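Local atomic coordinates of Non-ribosomal peptide synthetase (Methanobrevibacter ruminantium, PDB entry 6VTJ), a protein that probably carries a peptidyl intermediate on its phosphopantetheine arm and releases it by NAD(P)H-dependent reduction of the thioester, as reductase domains of peptide synthetases do. Residues A[320-325]-A[338-343]; A[332-337]-A[485-490]; A[404-409]-A[479-484]. One frame throughout, in Å; residues are numbered along the deposited sequence.

Contact 1 of 3, residues A[320-325]-A[338-343]; sequences NLMSRY and AFLNNI. With PNS (4'-phosphopantetheine), chain B.
In the Rossmann-like reductase domain, the C-terminal end of an inner sheet strand, 313-322, packs against the first turn of helix 338-349, and a Met-aromatic contact lies at the centre of the interface. The ring of F339 is the shared surface. N320 points the ND2 corner of its amide at one face, above the ring centre and 3.6 Å from F339 CD2, the amide standing steeply to the ring (planes 71° apart). CG of F339 lies opposite the backbone N (chi1 168°), which swings the ring out from the helix toward the strand. The other face is covered by I343 CG1 from the next turn of the same helix. M322 bends at chi2 and chi3, so that its sulfur comes obliquely to the ring, SD 4.9 Å from the F339 ring centroid, and the methyl beyond it, CE, reaches F339 CD2 at 3.8 Å. M363 of the neighbouring strand 360-365 also touches N320, M322 and F339. The helix start borders the phosphopantetheine pocket: A338 N donates an almost straight hydrogen bond to O40 of the cofactor (3.0 Å, 173°). Tip to tip with L340, M322 completes the packing through CE, 4.0 Å from L340 CG.

Contact 2 of 3, residues A[332-337]-A[485-490]; sequences KNYDTN and NKFDYF. With PNS (4'-phosphopantetheine), chain B.
The wall of the phosphopantetheine pocket that precedes helix 338-349 is backed by the C-terminal tail, where the ring of Y334 from the pocket loop meets F487 and Y489 of the tail. Y334 CD2 lies over one face of F487, and Y334 CE2 is 3.7 Å from F487 CD2; the rings meet obliquely, planes 37° apart. At the edge of the Y334 ring, CD1 meets Y489 CD1 at 3.7 Å, the two side chains running past each other in opposite directions. The torsion of Y334 (chi1 60°) sets CG between the backbone N and the carbonyl carbon and points the ring at the tail. A water joins the segments, donating to Y489 OH (2.6 Å) and lying 2.7 Å from Y334 O; the same hydroxyl is hydrogen-bonded to N341. Replacing Y334 by an alanine would probably open a gap beside F487 and Y489 and leave the F487 ring freer to turn. On the cofactor side, N36 of phosphopantetheine gives a weak hydrogen bond to T336 O (2.9 Å). The tail is thus held by apolar ring contacts at Y334 and by a water that links Y489 OH to the carbonyl of Y334, while the carbonyl of T336 faces the cofactor amide.

Contact 3 of 3, residues A[404-409]-A[479-484]; sequences NTYGYG and RLFDYL
Y406 reaches across from the loop after helix 396-403 to the side of helix 474-485, and its side chain can be followed outward to a hydrogen bond with D482. CB leaves the backbone in the direction of the helix and lies over the ring of the nearby Y408, 3.7 Å above its plane and displaced toward the rim. With CG opposite the carbonyl carbon (chi1 -56°), the ring extends away from its own backbone, and T405 OG1 sits over one of its faces, also toward the rim. Farther out the two ring edges part company. Y406 CE2 packs against the methylene of F481, 3.7 Å from F481 CB, whereas Y406 CE1 lies 3.4 Å from D482 OD1. At the tip, Y406 OH donates to D482 OD1 at 2.8 Å. Y406 OH also comes to 3.3 Å from F481 CB. The carboxylate oxygen lies at the edge of the tyrosine ring and near its plane, yet the hydroxyl meets it from above the carboxylate plane, 41° out of it, and the two planes are 76° apart. The phenyl group of F481 is directed instead toward helix 396-403, where it touches I399, A402 and L403. K478 and N485, a turn to each side along the helix, also touch Y406. The arrangement is loop-to-helix packing in the C-terminal part of the reductase region, in which CB of F481 and the carboxylate of D482, on an exposed side of helix 474-485, receive the end of Y406.

From the N terminus, strand 313-322 enters contact 1 first, which closes a short loop of twelve residues by bringing its end against the start of helix 338-349. Contact 2 opens within that loop, at 332-337, and closes only at the C-terminal tail, 148 residues on, so contacts 1 and 2 cross. Contact 3, between 404-409 and 479-484, follows contact 1 in series and is nested inside the span closed by contact 2. N341 of 338-343 bridges to both segments of contact 2, and Y325 O meets R479 NE between contacts 1 and 3. Together they tie the end of an inner sheet strand, the phosphopantetheine pocket, the loop 404-409 and the C-terminal helix and tail.

Contact 1 of 3, residues A[320-325]-A[338-343]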
loop_
_atom_site.group_PDB
_atom_site.type_symbol
_atom_site.label_atom_id
_atom_site.label_comp_id
_atom_site.label_asym_id
_atom_site.label_seq_id
_atom_site.Cartn_x
_atom_site.Cartn_y
_atom_site.Cartn_z
ATOM N N ASN A 320 0.496 3.463 7.082
ATOM C CA ASN A 320 -0.883 2.980 7.205
ATOM C C ASN A 320 -1.824 4.153 6.935
ATOM O O ASN A 320 -2.166 4.922 7.839
ATOM C CB ASN A 320 -1.083 2.378 8.594
ATOM C CG ASN A 320 -2.497 1.835 8.827
ATOM O OD1 ASN A 320 -3.167 1.354 7.911
ATOM N ND2 ASN A 320 -2.939 1.895 10.072
ATOM N N LEU A 321 -2.270 4.275 5.677
ATOM C CA LEU A 321 -3.041 5.427 5.211
ATOM C C LEU A 321 -4.471 5.354 5.740
ATOM O O LEU A 321 -5.275 4.540 5.266
ATOM C CB LEU A 321 -3.035 5.490 3.686
ATOM C CG LEU A 321 -1.664 5.655 3.031
ATOM C CD1 LEU A 321 -1.818 5.837 1.542
ATOM C CD2 LEU A 321 -0.898 6.831 3.631
ATOM N N MET A 322 -4.816 6.256 6.653
ATOM C CA MET A 322 -6.075 6.188 7.388
ATOM C C MET A 322 -6.924 7.442 7.151
ATOM O O MET A 322 -6.527 8.382 6.457
ATOM C CB MET A 322 -5.795 5.977 8.881
ATOM C CG MET A 322 -5.420 4.518 9.193
ATOM S SD MET A 322 -6.842 3.416 9.031
ATOM C CE MET A 322 -6.521 2.434 7.539
ATOM N N SER A 323 -8.100 7.441 7.771
ATOM C CA SER A 323 -9.121 8.455 7.531
ATOM C C SER A 323 -8.656 9.848 7.935
ATOM O O SER A 323 -7.798 10.017 8.814
ATOM C CB SER A 323 -10.388 8.106 8.311
ATOM O OG SER A 323 -10.628 6.724 8.209
ATOM N N ARG A 324 -9.264 10.850 7.294
ATOM C CA ARG A 324 -8.948 12.248 7.575
ATOM C C ARG A 324 -9.030 12.541 9.062
ATOM O O ARG A 324 -9.941 12.078 9.763
ATOM C CB ARG A 324 -9.894 13.194 6.829
ATOM C CG ARG A 324 -9.651 13.253 5.340
ATOM C CD ARG A 324 -10.186 14.527 4.723
ATOM N NE ARG A 324 -11.651 14.606 4.727
ATOM C CZ ARG A 324 -12.413 14.497 3.641
ATOM N NH1 ARG A 324 -11.850 14.274 2.463
ATOM N NH2 ARG A 324 -13.740 14.601 3.727
ATOM N N TYR A 325 -8.057 13.314 9.533
ATOM C CA TYR A 325 -8.091 13.804 10.905
ATOM C C TYR A 325 -9.282 14.727 11.137
ATOM O O TYR A 325 -9.919 14.684 12.204
ATOM C CB TYR A 325 -6.785 14.532 11.220
ATOM C CG TYR A 325 -6.705 15.007 12.650
ATOM C CD1 TYR A 325 -6.538 14.099 13.690
ATOM C CD2 TYR A 325 -6.803 16.357 12.968
ATOM C CE1 TYR A 325 -6.465 14.532 15.023
ATOM C CE2 TYR A 325 -6.726 16.799 14.295
ATOM C CZ TYR A 325 -6.553 15.888 15.311
ATOM O OH TYR A 325 -6.470 16.322 16.620
ATOM N N ALA A 338 -6.711 -3.707 4.463
ATOM C CA ALA A 338 -6.346 -4.887 5.246
ATOM C C ALA A 338 -6.282 -4.599 6.745
ATOM O O ALA A 338 -6.729 -5.422 7.559
ATOM C CB ALA A 338 -5.013 -5.460 4.750
ATOM N N PHE A 339 -5.725 -3.453 7.140
ATOM C CA PHE A 339 -5.688 -3.096 8.559
ATOM C C PHE A 339 -7.096 -3.024 9.145
ATOM O O PHE A 339 -7.375 -3.583 10.217
ATOM C CB PHE A 339 -4.950 -1.762 8.724
ATOM C CG PHE A 339 -5.076 -1.143 10.091
ATOM C CD1 PHE A 339 -4.334 -1.618 11.153
ATOM C CD2 PHE A 339 -5.923 -0.072 10.307
ATOM C CE1 PHE A 339 -4.448 -1.040 12.406
ATOM C CE2 PHE A 339 -6.034 0.495 11.547
ATOM C CZ PHE A 339 -5.286 0.015 12.597
ATOM N N LEU A 340 -8.009 -2.351 8.444
ATOM C CA LEU A 340 -9.369 -2.244 8.958
ATOM C C LEU A 340 -10.089 -3.587 8.923
ATOM O O LEU A 340 -10.879 -3.866 9.812
ATOM C CB LEU A 340 -10.157 -1.182 8.184
ATOM C CG LEU A 340 -9.733 0.270 8.467
ATOM C CD1 LEU A 340 -10.380 1.226 7.495
ATOM C CD2 LEU A 340 -10.033 0.702 9.872
ATOM N N ASN A 341 -9.835 -4.441 7.928
ATOM C CA ASN A 341 -10.535 -5.728 7.907
ATOM C C ASN A 341 -10.044 -6.643 9.018
ATOM O O ASN A 341 -10.814 -7.453 9.551
ATOM C CB ASN A 341 -10.368 -6.417 6.541
ATOM C CG ASN A 341 -11.263 -5.819 5.468
ATOM O OD1 ASN A 341 -12.361 -5.327 5.749
ATOM N ND2 ASN A 341 -10.794 -5.848 4.231
ATOM N N ASN A 342 -8.764 -6.532 9.370
ATOM C CA ASN A 342 -8.244 -7.229 10.536
ATOM C C ASN A 342 -8.961 -6.768 11.802
ATOM O O ASN A 342 -9.397 -7.597 12.619
ATOM C CB ASN A 342 -6.732 -7.002 10.618
ATOM C CG ASN A 342 -6.169 -7.300 11.989
ATOM O OD1 ASN A 342 -5.846 -8.453 12.304
ATOM N N ILE A 343 -9.115 -5.441 11.963
ATOM C CA ILE A 343 -9.916 -4.898 13.070
ATOM C C ILE A 343 -11.357 -5.420 13.032
ATOM O O ILE A 343 -11.978 -5.668 14.077
ATOM C CB ILE A 343 -9.902 -3.360 13.032
ATOM C CG1 ILE A 343 -8.471 -2.811 13.070
ATOM C CG2 ILE A 343 -10.713 -2.803 14.164
ATOM C CD1 ILE A 343 -7.796 -3.029 14.370
HETATM O O23 PNS B . -8.233 -8.936 -6.124
HETATM P P24 PNS B . -9.001 -9.129 -4.899
HETATM O O26 PNS B . -10.225 -8.390 -4.768
HETATM O O27 PNS B . -8.120 -8.518 -3.800
HETATM C C28 PNS B . -8.313 -8.789 -2.443
HETATM C C29 PNS B . -7.136 -8.361 -1.582
HETATM C C30 PNS B . -7.492 -8.616 -0.146
HETATM C C31 PNS B . -5.921 -9.205 -1.925
HETATM C C32 PNS B . -6.886 -6.852 -1.784
HETATM O O33 PNS B . -8.114 -6.183 -1.700
HETATM C C34 PNS B . -5.874 -6.275 -0.810
HETATM O O35 PNS B . -4.747 -6.653 -0.874
HETATM N N36 PNS B . -6.278 -5.367 0.078
HETATM C C37 PNS B . -5.447 -4.689 1.020
HETATM C C38 PNS B . -4.822 -3.422 0.487
HETATM C C39 PNS B . -4.208 -2.599 1.571
HETATM O O40 PNS B . -4.723 -2.474 2.630
HETATM N N41 PNS B . -3.089 -2.030 1.260
#

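Contact 2 of 3, residues A[332-337]-A[485-490]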
loop_
_atom_site.group_PDB
_atom_site.type_symbol
_atom_site.label_atom_id
_atom_site.label_comp_id
_atom_site.label_asym_id
_atom_site.label_seq_id
_atom_site.Cartn_x
_atom_site.Cartn_y
_atom_site.Cartn_z
ATOM N N LYS A 332 -13.231 5.834 -0.777
ATOM C CA LYS A 332 -14.483 5.371 -1.377
ATOM C C LYS A 332 -14.632 3.854 -1.264
ATOM O O LYS A 332 -15.697 3.358 -0.885
ATOM C CB LYS A 332 -14.572 5.807 -2.835
ATOM N N ASN A 333 -13.577 3.102 -1.560
ATOM C CA ASN A 333 -13.627 1.640 -1.442
ATOM C C ASN A 333 -13.168 1.198 -0.052
ATOM O O ASN A 333 -12.166 0.499 0.112
ATOM C CB ASN A 333 -12.786 0.990 -2.536
ATOM C CG ASN A 333 -13.351 1.240 -3.925
ATOM O OD1 ASN A 333 -14.503 1.661 -4.069
ATOM N ND2 ASN A 333 -12.549 0.975 -4.955
ATOM N N TYR A 334 -13.946 1.621 0.958
ATOM C CA TYR A 334 -13.602 1.392 2.364
ATOM C C TYR A 334 -13.466 -0.087 2.716
ATOM O O TYR A 334 -12.866 -0.418 3.743
ATOM C CB TYR A 334 -14.660 2.024 3.271
ATOM C CG TYR A 334 -16.047 1.451 3.055
ATOM C CD1 TYR A 334 -16.480 0.328 3.755
ATOM C CD2 TYR A 334 -16.916 2.023 2.134
ATOM C CE1 TYR A 334 -17.735 -0.210 3.545
ATOM C CE2 TYR A 334 -18.175 1.500 1.920
ATOM C CZ TYR A 334 -18.582 0.384 2.627
ATOM O OH TYR A 334 -19.841 -0.130 2.407
ATOM N N ASP A 335 -13.987 -0.975 1.870
ATOM C CA ASP A 335 -14.090 -2.387 2.221
ATOM C C ASP A 335 -12.802 -3.161 1.990
ATOM O O ASP A 335 -12.692 -4.290 2.477
ATOM C CB ASP A 335 -15.222 -3.041 1.420
ATOM C CG ASP A 335 -16.592 -2.593 1.872
ATOM O OD1 ASP A 335 -16.702 -2.009 2.966
ATOM O OD2 ASP A 335 -17.564 -2.825 1.126
ATOM N N THR A 336 -11.827 -2.586 1.291
ATOM C CA THR A 336 -10.649 -3.306 0.814
ATOM C C THR A 336 -9.392 -3.117 1.662
ATOM O O THR A 336 -8.344 -3.681 1.319
ATOM C CB THR A 336 -10.349 -2.864 -0.615
ATOM O OG1 THR A 336 -9.989 -1.474 -0.602
ATOM C CG2 THR A 336 -11.584 -3.046 -1.479
ATOM N N ASN A 337 -9.453 -2.327 2.730
ATOM C CA ASN A 337 -8.276 -2.061 3.550
ATOM C C ASN A 337 -7.968 -3.233 4.478
ATOM O O ASN A 337 -8.830 -3.648 5.259
ATOM C CB ASN A 337 -8.490 -0.800 4.389
ATOM C CG ASN A 337 -7.233 -0.364 5.073
ATOM O OD1 ASN A 337 -6.984 -0.720 6.232
ATOM N ND2 ASN A 337 -6.392 0.381 4.347
ATOM N N ASN A 485 -19.218 3.410 10.569
ATOM C CA ASN A 485 -20.482 2.896 11.056
ATOM C C ASN A 485 -21.640 3.403 10.212
ATOM O O ASN A 485 -22.672 2.737 10.130
ATOM C CB ASN A 485 -20.661 3.266 12.518
ATOM C CG ASN A 485 -20.038 2.249 13.435
ATOM O OD1 ASN A 485 -19.806 1.100 13.039
ATOM N ND2 ASN A 485 -19.766 2.656 14.667
ATOM N N LYS A 486 -21.473 4.558 9.559
ATOM C CA LYS A 486 -22.485 4.998 8.599
ATOM C C LYS A 486 -22.720 3.972 7.485
ATOM O O LYS A 486 -23.786 3.980 6.853
ATOM C CB LYS A 486 -22.095 6.338 7.970
ATOM C CG LYS A 486 -22.241 7.546 8.895
ATOM C CD LYS A 486 -22.322 8.844 8.094
ATOM N N PHE A 487 -21.756 3.097 7.214
ATOM C CA PHE A 487 -21.931 2.064 6.206
ATOM C C PHE A 487 -22.226 0.699 6.818
ATOM O O PHE A 487 -22.221 -0.307 6.101
ATOM C CB PHE A 487 -20.695 2.010 5.306
ATOM C CG PHE A 487 -20.459 3.292 4.569
ATOM C CD1 PHE A 487 -19.764 4.330 5.161
ATOM C CD2 PHE A 487 -20.979 3.477 3.299
ATOM C CE1 PHE A 487 -19.569 5.517 4.494
ATOM C CE2 PHE A 487 -20.775 4.666 2.624
ATOM C CZ PHE A 487 -20.069 5.686 3.228
ATOM N N ASP A 488 -22.524 0.655 8.121
ATOM C CA ASP A 488 -22.656 -0.602 8.855
ATOM C C ASP A 488 -21.454 -1.499 8.587
ATOM O O ASP A 488 -21.586 -2.702 8.357
ATOM C CB ASP A 488 -23.967 -1.309 8.510
ATOM C CG ASP A 488 -25.186 -0.508 8.940
ATOM O OD1 ASP A 488 -25.096 0.257 9.928
ATOM O OD2 ASP A 488 -26.240 -0.643 8.286
ATOM N N TYR A 489 -20.262 -0.887 8.608
ATOM C CA TYR A 489 -19.041 -1.607 8.263
ATOM C C TYR A 489 -18.850 -2.834 9.148
ATOM O O TYR A 489 -18.480 -3.910 8.660
ATOM C CB TYR A 489 -17.838 -0.665 8.379
ATOM C CG TYR A 489 -16.514 -1.332 8.125
ATOM C CD1 TYR A 489 -16.141 -1.700 6.833
ATOM C CD2 TYR A 489 -15.630 -1.602 9.169
ATOM C CE1 TYR A 489 -14.936 -2.304 6.591
ATOM C CE2 TYR A 489 -14.406 -2.211 8.930
ATOM C CZ TYR A 489 -14.071 -2.562 7.639
ATOM O OH TYR A 489 -12.863 -3.171 7.390
ATOM N N PHE A 490 -19.098 -2.697 10.445
ATOM C CA PHE A 490 -18.892 -3.806 11.365
ATOM C C PHE A 490 -20.074 -4.764 11.435
ATOM O O PHE A 490 -20.024 -5.717 12.220
ATOM C CB PHE A 490 -18.571 -3.273 12.760
ATOM C CG PHE A 490 -17.246 -2.577 12.827
ATOM C CD1 PHE A 490 -16.073 -3.304 12.694
ATOM C CD2 PHE A 490 -17.172 -1.191 12.947
ATOM C CE1 PHE A 490 -14.836 -2.662 12.723
ATOM C CE2 PHE A 490 -15.939 -0.549 12.987
ATOM C CZ PHE A 490 -14.771 -1.290 12.862
HETATM O O23 PNS B . -8.233 -8.936 -6.124
HETATM P P24 PNS B . -9.001 -9.129 -4.899
HETATM O O26 PNS B . -10.225 -8.390 -4.768
HETATM O O27 PNS B . -8.120 -8.518 -3.800
HETATM C C28 PNS B . -8.313 -8.789 -2.443
HETATM C C29 PNS B . -7.136 -8.361 -1.582
HETATM C C30 PNS B . -7.492 -8.616 -0.146
HETATM C C31 PNS B . -5.921 -9.205 -1.925
HETATM C C32 PNS B . -6.886 -6.852 -1.784
HETATM O O33 PNS B . -8.114 -6.183 -1.700
HETATM C C34 PNS B . -5.874 -6.275 -0.810
HETATM O O35 PNS B . -4.747 -6.653 -0.874
HETATM N N36 PNS B . -6.278 -5.367 0.078
HETATM C C37 PNS B . -5.447 -4.689 1.020
HETATM C C38 PNS B . -4.822 -3.422 0.487
HETATM C C39 PNS B . -4.208 -2.599 1.571
HETATM O O40 PNS B . -4.723 -2.474 2.630
HETATM N N41 PNS B . -3.089 -2.030 1.260
HETATM O O HOH W 1 -11.712 -2.375 5.227
#

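Contact 3 of 3, residues A[404-409]-A[479-484]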
loop_
_atom_site.group_PDB
_atom_site.type_symbol
_atom_site.label_atom_id
_atom_site.label_comp_id
_atom_site.label_asym_id
_atom_site.label_seq_id
_atom_site.Cartn_x
_atom_site.Cartn_y
_atom_site.Cartn_z
ATOM N N ASN A 404 -14.919 -0.276 21.760
ATOM C CA ASN A 404 -15.836 -0.713 22.811
ATOM C C ASN A 404 -16.770 0.391 23.307
ATOM O O ASN A 404 -17.723 0.084 24.031
ATOM C CB ASN A 404 -15.054 -1.294 23.988
ATOM C CG ASN A 404 -14.680 -2.731 23.768
ATOM O OD1 ASN A 404 -15.220 -3.386 22.880
ATOM N ND2 ASN A 404 -13.754 -3.240 24.573
ATOM N N THR A 405 -16.535 1.660 22.960
ATOM C CA THR A 405 -17.532 2.665 23.321
ATOM C C THR A 405 -18.814 2.520 22.509
ATOM O O THR A 405 -19.818 3.159 22.840
ATOM C CB THR A 405 -16.969 4.084 23.167
ATOM O OG1 THR A 405 -16.837 4.405 21.778
ATOM C CG2 THR A 405 -15.620 4.205 23.847
ATOM N N TYR A 406 -18.814 1.685 21.473
ATOM C CA TYR A 406 -20.031 1.343 20.749
ATOM C C TYR A 406 -20.751 0.139 21.340
ATOM O O TYR A 406 -21.763 -0.290 20.781
ATOM C CB TYR A 406 -19.711 1.083 19.271
ATOM C CG TYR A 406 -19.006 2.252 18.632
ATOM C CD1 TYR A 406 -19.717 3.378 18.226
ATOM C CD2 TYR A 406 -17.629 2.251 18.472
ATOM C CE1 TYR A 406 -19.073 4.467 17.670
ATOM C CE2 TYR A 406 -16.975 3.338 17.917
ATOM C CZ TYR A 406 -17.700 4.435 17.517
ATOM O OH TYR A 406 -17.047 5.498 16.958
ATOM N N GLY A 407 -20.244 -0.421 22.437
ATOM C CA GLY A 407 -20.843 -1.588 23.046
ATOM C C GLY A 407 -20.452 -2.917 22.448
ATOM O O GLY A 407 -21.168 -3.899 22.652
ATOM N N TYR A 408 -19.329 -2.999 21.723
ATOM C CA TYR A 408 -18.963 -4.262 21.082
ATOM C C TYR A 408 -18.378 -5.292 22.047
ATOM O O TYR A 408 -18.287 -6.469 21.681
ATOM C CB TYR A 408 -17.969 -4.021 19.942
ATOM C CG TYR A 408 -18.534 -3.211 18.804
ATOM C CD1 TYR A 408 -19.882 -3.293 18.458
ATOM C CD2 TYR A 408 -17.723 -2.358 18.080
ATOM C CE1 TYR A 408 -20.400 -2.536 17.407
ATOM C CE2 TYR A 408 -18.226 -1.603 17.037
ATOM C CZ TYR A 408 -19.561 -1.695 16.704
ATOM O OH TYR A 408 -20.034 -0.933 15.660
ATOM N N GLY A 409 -17.954 -4.883 23.243
ATOM C CA GLY A 409 -17.501 -5.835 24.247
ATOM C C GLY A 409 -16.296 -6.672 23.867
ATOM O O GLY A 409 -16.175 -7.815 24.327
ATOM N N ARG A 479 -14.193 9.555 15.426
ATOM C CA ARG A 479 -14.509 10.114 14.116
ATOM C C ARG A 479 -14.363 9.038 13.057
ATOM O O ARG A 479 -15.276 8.808 12.248
ATOM C CB ARG A 479 -13.607 11.314 13.794
ATOM C CG ARG A 479 -13.842 12.551 14.669
ATOM C CD ARG A 479 -13.358 13.825 13.999
ATOM N NE ARG A 479 -11.901 13.941 13.987
ATOM C CZ ARG A 479 -11.154 14.154 15.068
ATOM N NH1 ARG A 479 -11.720 14.286 16.262
ATOM N NH2 ARG A 479 -9.835 14.246 14.959
ATOM N N LEU A 480 -13.255 8.294 13.127
ATOM C CA LEU A 480 -12.975 7.290 12.108
ATOM C C LEU A 480 -14.052 6.218 12.130
ATOM O O LEU A 480 -14.670 5.900 11.097
ATOM C CB LEU A 480 -11.588 6.688 12.354
ATOM C CG LEU A 480 -11.021 5.650 11.386
ATOM C CD1 LEU A 480 -9.518 5.700 11.419
ATOM C CD2 LEU A 480 -11.519 4.244 11.748
ATOM N N PHE A 481 -14.357 5.720 13.324
ATOM C CA PHE A 481 -15.310 4.632 13.387
ATOM C C PHE A 481 -16.717 5.139 13.112
ATOM O O PHE A 481 -17.505 4.425 12.475
ATOM C CB PHE A 481 -15.187 3.906 14.733
ATOM C CG PHE A 481 -13.916 3.099 14.851
ATOM C CD1 PHE A 481 -13.539 2.245 13.839
ATOM C CD2 PHE A 481 -13.078 3.248 15.942
ATOM C CE1 PHE A 481 -12.368 1.518 13.923
ATOM C CE2 PHE A 481 -11.909 2.526 16.038
ATOM C CZ PHE A 481 -11.551 1.657 15.028
ATOM N N ASP A 482 -17.017 6.398 13.471
ATOM C CA ASP A 482 -18.356 6.895 13.169
ATOM C C ASP A 482 -18.582 6.836 11.673
ATOM O O ASP A 482 -19.631 6.366 11.202
ATOM C CB ASP A 482 -18.540 8.326 13.662
ATOM C CG ASP A 482 -18.756 8.418 15.162
ATOM O OD1 ASP A 482 -18.813 7.381 15.854
ATOM O OD2 ASP A 482 -18.858 9.560 15.654
ATOM N N TYR A 483 -17.555 7.217 10.912
ATOM C CA TYR A 483 -17.719 7.230 9.470
ATOM C C TYR A 483 -18.015 5.822 8.976
ATOM O O TYR A 483 -18.997 5.592 8.252
ATOM C CB TYR A 483 -16.472 7.814 8.809
ATOM C CG TYR A 483 -16.559 7.822 7.320
ATOM C CD1 TYR A 483 -17.291 8.797 6.659
ATOM C CD2 TYR A 483 -15.921 6.847 6.559
ATOM C CE1 TYR A 483 -17.383 8.806 5.280
ATOM C CE2 TYR A 483 -16.017 6.842 5.175
ATOM C CZ TYR A 483 -16.752 7.830 4.548
ATOM O OH TYR A 483 -16.844 7.842 3.178
ATOM N N LEU A 484 -17.222 4.850 9.424
ATOM C CA LEU A 484 -17.431 3.503 8.916
ATOM C C LEU A 484 -18.761 2.956 9.407
ATOM O O LEU A 484 -19.411 2.172 8.712
ATOM C CB LEU A 484 -16.283 2.592 9.326
ATOM C CG LEU A 484 -14.903 2.942 8.776
ATOM C CD1 LEU A 484 -13.863 2.175 9.573
ATOM C CD2 LEU A 484 -14.786 2.645 7.295
#